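Local coordinates for protein sulfate transporter/antisigma-factor antagonist STAS (PDB 3T6O) that probably acts as an anti-sigma factor antagonist of the STAS-domain family, at residues A[88-91]-A[92-95]. Sequence-based numbering, arbitrary orientation.
Sequences SVSP and YCVE
Val89 lays its CG1 methyl over the first turn of helix 91-97, 3.5 Å from Cys93 CB, closer than carbon atoms usually pack. The turn is a serine N-cap with an apolar residue just before it, and the cap sits in the short loop joining strand 83-87 of the STAS fold to helix 91-97. CG1 stands anti to the backbone N of Val89 (chi1 -172°), and from there it also meets Val94 CG2 at 3.8 Å. Arg108 of strand 108-109 packs on both valines.

The bond to its side chain marks Ser90 as the N-cap. Its OG accepts from Cys93 N at 3.2 Å with an N-H...O angle of 161°; a chi1 of 72°, between the backbone N and the carbonyl carbon, turns the hydroxyl toward this amide. Separately, the carbonyl O of Ser90 takes Val94 N at 3.0 Å, the first i to i+4 backbone bond of the helix, so one residue engages two amides of the opening turn. Pro91 follows at the first helical position, where its nitrogen has no hydrogen to donate.

Further along, Tyr92 and Cys93 rest on Phe60 and Phe61 of strand 60-61, while the Glu95 carboxylate leaves the turn and OE1 is hydrogen-bonded by Ser63 and Ser64 of the second subunit. The helix start therefore also belongs to a subunit interface. The next backbone bond runs from Glu95 N to Pro91 O at 3.2 Å.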
loop_
_atom_site.group_PDB
_atom_site.type_symbol
_atom_site.label_atom_id
_atom_site.label_comp_id
_atom_site.label_asym_id
_atom_site.label_seq_id
_atom_site.Cartn_x
_atom_site.Cartn_y
_atom_site.Cartn_z
ATOM N N SER A 88 -7.144 -20.922 -15.718
ATOM C CA SER A 88 -6.800 -20.583 -17.098
ATOM C C SER A 88 -5.748 -19.485 -17.181
ATOM O O SER A 88 -5.807 -18.598 -18.035
ATOM C CB SER A 88 -8.066 -20.238 -17.894
ATOM O OG SER A 88 -8.823 -21.423 -17.986
ATOM N N VAL A 89 -4.752 -19.606 -16.317
ATOM C CA VAL A 89 -3.680 -18.592 -16.200
ATOM C C VAL A 89 -2.638 -18.966 -17.225
ATOM O O VAL A 89 -2.150 -20.110 -17.237
ATOM C CB VAL A 89 -3.085 -18.571 -14.794
ATOM C CG1 VAL A 89 -2.062 -17.352 -14.599
ATOM C CG2 VAL A 89 -4.160 -18.487 -13.798
ATOM N N SER A 90 -2.315 -18.054 -18.131
ATOM C CA SER A 90 -1.305 -18.380 -19.164
ATOM C C SER A 90 0.056 -18.650 -18.526
ATOM O O SER A 90 0.309 -18.203 -17.429
ATOM C CB SER A 90 -1.128 -17.257 -20.171
ATOM O OG SER A 90 -0.447 -16.174 -19.574
ATOM N N PRO A 91 0.935 -19.400 -19.211
ATOM C CA PRO A 91 2.242 -19.667 -18.625
ATOM C C PRO A 91 3.034 -18.420 -18.230
ATOM O O PRO A 91 3.726 -18.447 -17.213
ATOM C CB PRO A 91 2.978 -20.480 -19.721
ATOM C CG PRO A 91 1.917 -21.142 -20.485
ATOM C CD PRO A 91 0.600 -20.374 -20.266
ATOM N N TYR A 92 2.952 -17.356 -19.028
ATOM C CA TYR A 92 3.607 -16.152 -18.647
ATOM C C TYR A 92 3.010 -15.563 -17.355
ATOM O O TYR A 92 3.755 -15.136 -16.477
ATOM C CB TYR A 92 3.538 -15.119 -19.748
ATOM C CG TYR A 92 4.165 -13.856 -19.279
ATOM C CD1 TYR A 92 5.546 -13.749 -19.174
ATOM C CD2 TYR A 92 3.397 -12.794 -18.889
ATOM C CE1 TYR A 92 6.137 -12.585 -18.714
ATOM C CE2 TYR A 92 3.976 -11.630 -18.446
ATOM C CZ TYR A 92 5.346 -11.530 -18.356
ATOM O OH TYR A 92 5.914 -10.363 -17.889
ATOM N N CYS A 93 1.678 -15.544 -17.233
ATOM C CA CYS A 93 1.067 -14.951 -16.100
ATOM C C CYS A 93 1.417 -15.743 -14.837
ATOM O O CYS A 93 1.548 -15.155 -13.743
ATOM C CB CYS A 93 -0.454 -14.771 -16.312
ATOM S SG CYS A 93 -0.853 -13.509 -17.618
ATOM N N VAL A 94 1.632 -17.048 -14.989
ATOM C CA VAL A 94 2.104 -17.872 -13.887
ATOM C C VAL A 94 3.517 -17.414 -13.454
ATOM O O VAL A 94 3.815 -17.370 -12.251
ATOM C CB VAL A 94 2.138 -19.366 -14.235
ATOM C CG1 VAL A 94 2.742 -20.163 -13.072
ATOM C CG2 VAL A 94 0.741 -19.894 -14.544
ATOM N N GLU A 95 4.354 -17.023 -14.411
ATOM C CA GLU A 95 5.726 -16.548 -14.094
ATOM C C GLU A 95 5.669 -15.256 -13.290
ATOM O O GLU A 95 6.498 -15.027 -12.388
ATOM C CB GLU A 95 6.545 -16.308 -15.367
ATOM C CG GLU A 95 7.504 -17.470 -15.766
ATOM C CD GLU A 95 9.005 -17.172 -15.507
ATOM O OE1 GLU A 95 9.498 -17.357 -14.366
ATOM O OE2 GLU A 95 9.724 -16.782 -16.458
#